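PDB 6NKO: ForH from Streptomyces kaniharaensis, which is of unassigned function but resembles part of the AICAR transformylase/IMP cyclohydrolase bienzyme and probably takes part in formycin A biosynthesis. Local coordinates for residues R46-E51 / A68-V73; G39-G44 / H62-I67; L84-M89 / Y107-I112. All coordinates share one frame; numbering follows the deposited sequence.

Contact 1. Residues R46-E51 / A68-V73; sequences RVAATE and ADLAGV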
loop_
_atom_site.group_PDB
_atom_site.type_symbol
_atom_site.label_atom_id
_atom_site.label_comp_id
_atom_site.label_asym_id
_atom_site.label_seq_id
_atom_site.Cartn_x
_atom_site.Cartn_y
_atom_site.Cartn_z
ATOM N N ARG A 46 -3.335 9.603 -10.511
ATOM C CA ARG A 46 -4.531 9.367 -9.720
ATOM C C ARG A 46 -4.102 8.769 -8.389
ATOM O O ARG A 46 -3.298 7.832 -8.355
ATOM C CB ARG A 46 -5.500 8.437 -10.447
ATOM C CG ARG A 46 -6.263 9.114 -11.575
ATOM C CD ARG A 46 -7.207 8.142 -12.252
ATOM N NE ARG A 46 -7.875 7.270 -11.291
ATOM C CZ ARG A 46 -8.090 5.974 -11.482
ATOM N NH1 ARG A 46 -7.686 5.391 -12.603
ATOM N NH2 ARG A 46 -8.710 5.257 -10.553
ATOM N N VAL A 47 -4.612 9.328 -7.298
ATOM C CA VAL A 47 -4.223 8.924 -5.955
ATOM C C VAL A 47 -5.464 8.409 -5.242
ATOM O O VAL A 47 -6.437 9.152 -5.062
ATOM C CB VAL A 47 -3.572 10.077 -5.178
ATOM C CG1 VAL A 47 -3.280 9.659 -3.743
ATOM C CG2 VAL A 47 -2.297 10.527 -5.880
ATOM N N ALA A 48 -5.431 7.140 -4.847
ATOM C CA ALA A 48 -6.527 6.498 -4.139
ATOM C C ALA A 48 -6.035 6.017 -2.783
ATOM O O ALA A 48 -4.898 5.553 -2.654
ATOM C CB ALA A 48 -7.096 5.330 -4.948
ATOM N N ALA A 49 -6.893 6.126 -1.771
ATOM C CA ALA A 49 -6.484 5.897 -0.394
ATOM C C ALA A 49 -7.512 5.056 0.347
ATOM O O ALA A 49 -8.699 5.049 0.010
ATOM C CB ALA A 49 -6.280 7.223 0.349
ATOM N N THR A 50 -7.035 4.346 1.367
ATOM C CA THR A 50 -7.918 3.642 2.283
ATOM C C THR A 50 -8.561 4.634 3.249
ATOM O O THR A 50 -8.390 5.850 3.139
ATOM C CB THR A 50 -7.160 2.557 3.043
ATOM O OG1 THR A 50 -5.941 3.095 3.567
ATOM C CG2 THR A 50 -6.851 1.378 2.133
ATOM N N GLU A 51 -9.278 4.095 4.238
ATOM C CA GLU A 51 -10.214 4.902 5.016
ATOM C C GLU A 51 -9.508 6.027 5.772
ATOM O O GLU A 51 -9.925 7.189 5.702
ATOM C CB GLU A 51 -11.014 3.995 5.962
ATOM C CG GLU A 51 -10.227 3.370 7.113
ATOM C CD GLU A 51 -9.453 2.123 6.708
ATOM O OE1 GLU A 51 -9.689 1.590 5.601
ATOM O OE2 GLU A 51 -8.593 1.681 7.495
ATOM N N ALA A 68 -12.083 2.370 -1.559
ATOM C CA ALA A 68 -13.232 1.498 -1.353
ATOM C C ALA A 68 -14.149 1.510 -2.572
ATOM O O ALA A 68 -14.296 0.491 -3.262
ATOM C CB ALA A 68 -13.979 1.905 -0.084
ATOM N N ASP A 69 -14.800 2.644 -2.838
ATOM C CA ASP A 69 -15.684 2.734 -3.998
ATOM C C ASP A 69 -14.940 2.413 -5.292
ATOM O O ASP A 69 -15.501 1.818 -6.220
ATOM C CB ASP A 69 -16.273 4.141 -4.047
ATOM C CG ASP A 69 -16.769 4.618 -2.673
ATOM O OD1 ASP A 69 -17.208 3.788 -1.844
ATOM O OD2 ASP A 69 -16.689 5.836 -2.401
ATOM N N LEU A 70 -13.675 2.805 -5.367
ATOM C CA LEU A 70 -12.848 2.599 -6.550
ATOM C C LEU A 70 -12.242 1.212 -6.478
ATOM O O LEU A 70 -11.347 0.981 -5.664
ATOM C CB LEU A 70 -11.720 3.623 -6.601
ATOM C CG LEU A 70 -10.831 3.808 -7.824
ATOM C CD1 LEU A 70 -11.302 5.031 -8.576
ATOM C CD2 LEU A 70 -9.389 3.984 -7.393
ATOM N N ALA A 71 -12.686 0.306 -7.351
ATOM C CA ALA A 71 -12.046 -1.002 -7.527
ATOM C C ALA A 71 -12.079 -1.823 -6.250
ATOM O O ALA A 71 -11.407 -2.850 -6.139
ATOM C CB ALA A 71 -10.595 -0.873 -8.005
ATOM N N GLY A 72 -12.857 -1.384 -5.277
ATOM C CA GLY A 72 -12.879 -2.068 -4.015
ATOM C C GLY A 72 -14.280 -2.479 -3.678
ATOM O O GLY A 72 -15.165 -2.524 -4.544
ATOM N N VAL A 73 -14.504 -2.752 -2.405
ATOM C CA VAL A 73 -15.709 -3.428 -1.973
ATOM C C VAL A 73 -16.127 -2.784 -0.645
ATOM O O VAL A 73 -15.795 -3.272 0.442
ATOM C CB VAL A 73 -15.499 -4.961 -1.897
ATOM C CG1 VAL A 73 -14.898 -5.527 -0.575
ATOM C CG2 VAL A 73 -16.740 -5.782 -2.544
#
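L70 is the one residue of 68-73 that carries this contact, reaching from the loop after strand 65-66 to two residues of strand 46-49, R46 and A48. Before it, A68 and D69 lean on P74. At L70 the CA-CB bond swings toward the strand, and CG, anti to the backbone N (chi1 -170°), carries both methyls across the gap. Both meet R46 NH2, CD1 at 3.3 Å and CD2 at 3.5 Å, approaching this nitrogen from one side, at the edge of the guanidinium. CD2 also lies 3.6 Å from A48 CB, an apolar touch on the side of A48 that faces the loop, next to I67. The R46 chain, bent at chi3 (40°), reaches the leucine at an oblique angle, while its NE is engaged in a salt bridge with OE2 of E65. Beyond L70, A71 packs on S87 and V88 of helix 86-93. No hydrogen bond crosses between the segments: the loop meets the strand through van der Waals contact alone, part of it against a charged group whose salt bridge to E65 lies with the neighbouring strand.

Contact 2. Residues G39-G44 / H62-I67; sequences GLLRLG and HEVERI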
loop_
_atom_site.group_PDB
_atom_site.type_symbol
_atom_site.label_atom_id
_atom_site.label_comp_id
_atom_site.label_asym_id
_atom_site.label_seq_id
_atom_site.Cartn_x
_atom_site.Cartn_y
_atom_site.Cartn_z
ATOM N N GLY A 39 2.279 15.646 -4.097
ATOM C CA GLY A 39 3.281 15.618 -5.150
ATOM C C GLY A 39 2.874 14.749 -6.326
ATOM O O GLY A 39 3.174 15.068 -7.480
ATOM N N LEU A 40 2.183 13.639 -6.052
ATOM C CA LEU A 40 1.728 12.776 -7.135
ATOM C C LEU A 40 0.562 13.405 -7.887
ATOM O O LEU A 40 0.457 13.265 -9.111
ATOM C CB LEU A 40 1.341 11.403 -6.587
ATOM C CG LEU A 40 2.454 10.595 -5.912
ATOM C CD1 LEU A 40 1.861 9.471 -5.080
ATOM C CD2 LEU A 40 3.443 10.052 -6.933
ATOM N N LEU A 41 -0.321 14.111 -7.175
ATOM C CA LEU A 41 -1.473 14.728 -7.826
ATOM C C LEU A 41 -1.046 15.836 -8.783
ATOM O O LEU A 41 -1.625 15.982 -9.866
ATOM C CB LEU A 41 -2.444 15.263 -6.776
ATOM C CG LEU A 41 -3.246 14.206 -6.012
ATOM C CD1 LEU A 41 -3.916 14.819 -4.792
ATOM C CD2 LEU A 41 -4.273 13.539 -6.916
ATOM N N ARG A 42 -0.036 16.626 -8.406
ATOM C CA ARG A 42 0.476 17.654 -9.306
ATOM C C ARG A 42 1.137 17.059 -10.542
ATOM O O ARG A 42 1.215 17.734 -11.575
ATOM C CB ARG A 42 1.469 18.563 -8.575
ATOM C CG ARG A 42 0.982 19.063 -7.225
ATOM C CD ARG A 42 1.796 20.253 -6.741
ATOM N NE ARG A 42 2.221 20.096 -5.351
ATOM C CZ ARG A 42 3.417 19.649 -4.982
ATOM N NH1 ARG A 42 4.316 19.312 -5.898
ATOM N NH2 ARG A 42 3.717 19.537 -3.695
ATOM N N LEU A 43 1.613 15.817 -10.460
ATOM C CA LEU A 43 2.196 15.135 -11.607
ATOM C C LEU A 43 1.149 14.482 -12.501
ATOM O O LEU A 43 1.517 13.819 -13.476
ATOM C CB LEU A 43 3.200 14.082 -11.134
ATOM C CG LEU A 43 4.514 14.607 -10.556
ATOM C CD1 LEU A 43 5.383 13.454 -10.072
ATOM C CD2 LEU A 43 5.256 15.446 -11.585
ATOM N N GLY A 44 -0.137 14.655 -12.198
ATOM C CA GLY A 44 -1.197 14.062 -12.980
ATOM C C GLY A 44 -1.606 12.670 -12.554
ATOM O O GLY A 44 -2.535 12.106 -13.148
ATOM N N HIS A 62 -7.174 17.750 -1.052
ATOM C CA HIS A 62 -6.540 17.032 -2.146
ATOM C C HIS A 62 -7.565 16.108 -2.790
ATOM O O HIS A 62 -8.396 15.506 -2.097
ATOM C CB HIS A 62 -5.334 16.228 -1.639
ATOM C CG HIS A 62 -4.229 17.071 -1.078
ATOM N ND1 HIS A 62 -4.022 17.220 0.277
ATOM C CD2 HIS A 62 -3.268 17.804 -1.690
ATOM C CE1 HIS A 62 -2.976 18.005 0.477
ATOM N NE2 HIS A 62 -2.501 18.374 -0.700
ATOM N N GLU A 63 -7.520 16.029 -4.120
ATOM C CA GLU A 63 -8.494 15.271 -4.903
ATOM C C GLU A 63 -8.127 13.782 -4.923
ATOM O O GLU A 63 -7.902 13.171 -5.971
ATOM C CB GLU A 63 -8.600 15.852 -6.315
ATOM C CG GLU A 63 -7.280 15.830 -7.137
ATOM C CD GLU A 63 -6.335 16.985 -6.810
ATOM O OE1 GLU A 63 -5.656 17.499 -7.730
ATOM O OE2 GLU A 63 -6.276 17.383 -5.627
ATOM N N VAL A 64 -8.075 13.207 -3.744
ATOM C CA VAL A 64 -7.790 11.786 -3.599
ATOM C C VAL A 64 -9.094 11.019 -3.738
ATOM O O VAL A 64 -10.175 11.500 -3.382
ATOM C CB VAL A 64 -7.082 11.482 -2.259
ATOM C CG1 VAL A 64 -5.714 12.146 -2.231
ATOM C CG2 VAL A 64 -7.928 11.942 -1.072
ATOM N N GLU A 65 -8.994 9.818 -4.284
ATOM C CA GLU A 65 -10.154 8.975 -4.505
ATOM C C GLU A 65 -10.224 7.917 -3.414
ATOM O O GLU A 65 -9.217 7.567 -2.797
ATOM C CB GLU A 65 -10.098 8.325 -5.891
ATOM C CG GLU A 65 -10.197 9.333 -7.034
ATOM C CD GLU A 65 -9.738 8.770 -8.369
ATOM O OE1 GLU A 65 -10.512 8.028 -9.004
ATOM O OE2 GLU A 65 -8.603 9.079 -8.790
ATOM N N ARG A 66 -11.433 7.433 -3.158
ATOM C CA ARG A 66 -11.640 6.405 -2.148
ATOM C C ARG A 66 -11.343 5.035 -2.743
ATOM O O ARG A 66 -12.026 4.602 -3.676
ATOM C CB ARG A 66 -13.074 6.466 -1.634
ATOM C CG ARG A 66 -13.197 6.870 -0.179
ATOM C CD ARG A 66 -14.516 6.401 0.406
ATOM N NE ARG A 66 -14.740 6.919 1.753
ATOM C CZ ARG A 66 -15.418 8.029 2.023
ATOM N NH1 ARG A 66 -15.939 8.746 1.036
ATOM N NH2 ARG A 66 -15.575 8.422 3.279
ATOM N N ILE A 67 -10.333 4.347 -2.201
ATOM C CA ILE A 67 -9.996 3.003 -2.666
ATOM C C ILE A 67 -11.137 2.028 -2.430
ATOM O O ILE A 67 -11.158 0.943 -3.017
ATOM C CB ILE A 67 -8.716 2.487 -1.978
ATOM C CG1 ILE A 67 -8.034 1.418 -2.827
ATOM C CG2 ILE A 67 -9.056 1.863 -0.634
ATOM C CD1 ILE A 67 -7.607 1.884 -4.192
#
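L41, on the last turn of helix 33-42, is the residue of 39-44 that meets 62-67, with H62, E63 and V64 gathered about its isobutyl group. L40, just before it, turns to V47, W45 and L172 instead. CG of L41 stands anti to the carbonyl carbon (chi1 -73°), which sends the fork toward the opposing chain. CD1 enters among three side chains: it is 3.7 Å from H62 CB, approaching the imidazole obliquely, and 4.1 Å from V64 CG1. Its third neighbour is the carboxylate of E63, whose OE2 is 3.6 Å from L41 CD1. The other methyl, CD2, rests 3.8 Å from E63 CG. E63 arrives from the opposite direction, and the bend at chi2 (-81°) folds its carboxylate back over the leucine, a van der Waals contact with no hydrogen bond. Farther on, L43 packs on helix 165-174, and G44, at positive phi, closes the helix with a Schellman motif. E63 is the centre of an inverse gamma turn leading into strand 65-66. V47 of strand 46-49 touches both L41 and V64. This is the layered packing of a parallel alpha/beta sheet, here at its 65-66 edge in the MGS-like domain.

Contact 3. Residues L84-M89 / Y107-I112; sequences LTVSVM and YGIPRI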
loop_
_atom_site.group_PDB
_atom_site.type_symbol
_atom_site.label_atom_id
_atom_site.label_comp_id
_atom_site.label_asym_id
_atom_site.label_seq_id
_atom_site.Cartn_x
_atom_site.Cartn_y
_atom_site.Cartn_z
ATOM N N LEU A 84 -9.339 -6.358 -1.378
ATOM C CA LEU A 84 -9.233 -7.750 -1.800
ATOM C C LEU A 84 -10.248 -8.023 -2.910
ATOM O O LEU A 84 -11.251 -8.716 -2.740
ATOM C CB LEU A 84 -9.422 -8.677 -0.603
ATOM C CG LEU A 84 -8.315 -8.554 0.450
ATOM C CD1 LEU A 84 -8.788 -9.011 1.827
ATOM C CD2 LEU A 84 -7.075 -9.326 0.021
ATOM N N THR A 85 -9.968 -7.429 -4.067
ATOM C CA THR A 85 -10.764 -7.600 -5.272
ATOM C C THR A 85 -9.831 -7.872 -6.441
ATOM O O THR A 85 -8.619 -7.655 -6.363
ATOM C CB THR A 85 -11.628 -6.366 -5.582
ATOM O OG1 THR A 85 -10.784 -5.278 -5.982
ATOM C CG2 THR A 85 -12.460 -5.951 -4.371
ATOM N N VAL A 86 -10.416 -8.346 -7.542
ATOM C CA VAL A 86 -9.634 -8.605 -8.746
ATOM C C VAL A 86 -9.028 -7.311 -9.277
ATOM O O VAL A 86 -7.884 -7.290 -9.744
ATOM C CB VAL A 86 -10.506 -9.300 -9.806
ATOM C CG1 VAL A 86 -9.756 -9.420 -11.121
ATOM C CG2 VAL A 86 -10.953 -10.666 -9.310
ATOM N N SER A 87 -9.772 -6.207 -9.192
ATOM C CA SER A 87 -9.302 -4.951 -9.769
ATOM C C SER A 87 -8.071 -4.421 -9.040
ATOM O O SER A 87 -7.105 -3.985 -9.678
ATOM C CB SER A 87 -10.426 -3.917 -9.750
ATOM O OG SER A 87 -11.416 -4.225 -10.715
ATOM N N VAL A 88 -8.079 -4.447 -7.707
ATOM C CA VAL A 88 -6.945 -3.919 -6.956
ATOM C C VAL A 88 -5.772 -4.892 -6.989
ATOM O O VAL A 88 -4.650 -4.519 -7.347
ATOM C CB VAL A 88 -7.359 -3.588 -5.510
ATOM C CG1 VAL A 88 -6.126 -3.298 -4.665
ATOM C CG2 VAL A 88 -8.306 -2.404 -5.489
ATOM N N MET A 89 -6.010 -6.153 -6.616
ATOM C CA MET A 89 -4.923 -7.124 -6.569
ATOM C C MET A 89 -4.447 -7.509 -7.964
ATOM O O MET A 89 -3.263 -7.814 -8.152
ATOM C CB MET A 89 -5.360 -8.365 -5.791
ATOM C CG MET A 89 -5.709 -8.089 -4.332
ATOM S SD MET A 89 -4.439 -7.126 -3.485
ATOM C CE MET A 89 -3.069 -8.276 -3.524
ATOM N N TYR A 107 -11.452 -6.967 -18.683
ATOM C CA TYR A 107 -12.169 -6.611 -17.469
ATOM C C TYR A 107 -12.033 -5.140 -17.103
ATOM O O TYR A 107 -12.734 -4.677 -16.198
ATOM C CB TYR A 107 -11.691 -7.486 -16.305
ATOM C CG TYR A 107 -12.068 -8.941 -16.469
ATOM C CD1 TYR A 107 -11.237 -9.822 -17.149
ATOM C CD2 TYR A 107 -13.264 -9.431 -15.957
ATOM C CE1 TYR A 107 -11.581 -11.150 -17.310
ATOM C CE2 TYR A 107 -13.617 -10.759 -16.113
ATOM C CZ TYR A 107 -12.771 -11.614 -16.790
ATOM O OH TYR A 107 -13.113 -12.938 -16.949
ATOM N N GLY A 108 -11.166 -4.397 -17.783
ATOM C CA GLY A 108 -11.014 -2.983 -17.514
ATOM C C GLY A 108 -10.287 -2.693 -16.218
ATOM O O GLY A 108 -10.751 -1.887 -15.405
ATOM N N ILE A 109 -9.143 -3.336 -16.017
ATOM C CA ILE A 109 -8.369 -3.222 -14.788
ATOM C C ILE A 109 -7.148 -2.352 -15.079
ATOM O O ILE A 109 -6.245 -2.777 -15.813
ATOM C CB ILE A 109 -7.954 -4.597 -14.250
ATOM C CG1 ILE A 109 -9.192 -5.455 -13.978
ATOM C CG2 ILE A 109 -7.112 -4.437 -12.992
ATOM C CD1 ILE A 109 -8.874 -6.901 -13.652
ATOM N N PRO A 110 -7.067 -1.148 -14.525
ATOM C CA PRO A 110 -5.863 -0.335 -14.698
ATOM C C PRO A 110 -4.721 -0.851 -13.836
ATOM O O PRO A 110 -4.918 -1.520 -12.821
ATOM C CB PRO A 110 -6.308 1.057 -14.243
ATOM C CG PRO A 110 -7.380 0.787 -13.240
ATOM C CD PRO A 110 -8.063 -0.493 -13.658
ATOM N N ARG A 111 -3.507 -0.530 -14.268
ATOM C CA ARG A 111 -2.321 -0.883 -13.506
ATOM C C ARG A 111 -2.172 0.052 -12.313
ATOM O O ARG A 111 -2.400 1.260 -12.419
ATOM C CB ARG A 111 -1.077 -0.816 -14.393
ATOM C CG ARG A 111 0.228 -0.604 -13.643
ATOM C CD ARG A 111 0.656 -1.864 -12.907
ATOM N NE ARG A 111 1.270 -2.845 -13.796
ATOM C CZ ARG A 111 1.218 -4.159 -13.607
ATOM N NH1 ARG A 111 0.575 -4.654 -12.558
ATOM N NH2 ARG A 111 1.806 -4.980 -14.465
ATOM N N ILE A 112 -1.810 -0.518 -11.169
ATOM C CA ILE A 112 -1.459 0.253 -9.983
ATOM C C ILE A 112 0.058 0.400 -9.978
ATOM O O ILE A 112 0.788 -0.586 -9.824
ATOM C CB ILE A 112 -1.973 -0.408 -8.697
ATOM C CG1 ILE A 112 -3.492 -0.237 -8.586
ATOM C CG2 ILE A 112 -1.284 0.189 -7.482
ATOM C CD1 ILE A 112 -4.159 -1.221 -7.649
HETATM O O HOH W 1 -6.491 -1.353 -10.482
#
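Two isoleucine methyls of 107-112 lie close beside backbone carbonyl oxygens of helix 86-93: S87 O is 3.3 Å from I109 CG2, and V88 O the same 3.3 Å from I112 CD1. No direct hydrogen bond joins the segments. A water bridges them instead, donating to S87 O at 2.8 Å and to P110 O at 2.8 Å, so the S87 carbonyl meets both a methyl and a water. I109 is wedged against the start of the helix. Its CG2, anti to the backbone N, is the branch turned to S87, while CD1 runs on to V86 CG1, 3.7 Å away, the two side chains crossing at about a right angle. This is a join between a helix start and a helix end. T85 is the N-cap of helix 86-93, its OG1 accepting a weak bond from V88 N, and G108 is the C-prime residue of the Schellman motif that ends helix 98-107, just ahead of I109. Past P110 the chain heads for strand 114-117 of the parallel sheet. R111 turns its guanidinium to the carbonyls of G91 and A94, while I112 brings CD1 to 4.1 Å from V88 CG1 and also packs on L22 and V24 of the central strand 22-26.

In the fold
Contacts 1 and 2 interlock along the chain and share the sheet: neighbouring strands 46-49 and 65-66 are probably joined by backbone hydrogen bonds, V47 O to E65 N and A49 O to I67 N, both 2.8 Å. Their centres lie 12 Å apart, and I67 CD1 adds a packing contact to A48 CB at 3.6 Å. Contact 3 follows in series and meets contact 1, 11 Å away between centres, through the loop 68-73: A71 O is a probable hydrogen-bond partner of T85 OG1, and G72 CA lies 3.9 Å from T85 CG2. Contacts 2 and 3 do not touch, their centres being about 18 Å apart. Loop 68-73 thus bridges strand 46-49 and helix 86-93 within the MGS-like domain of this apo structure.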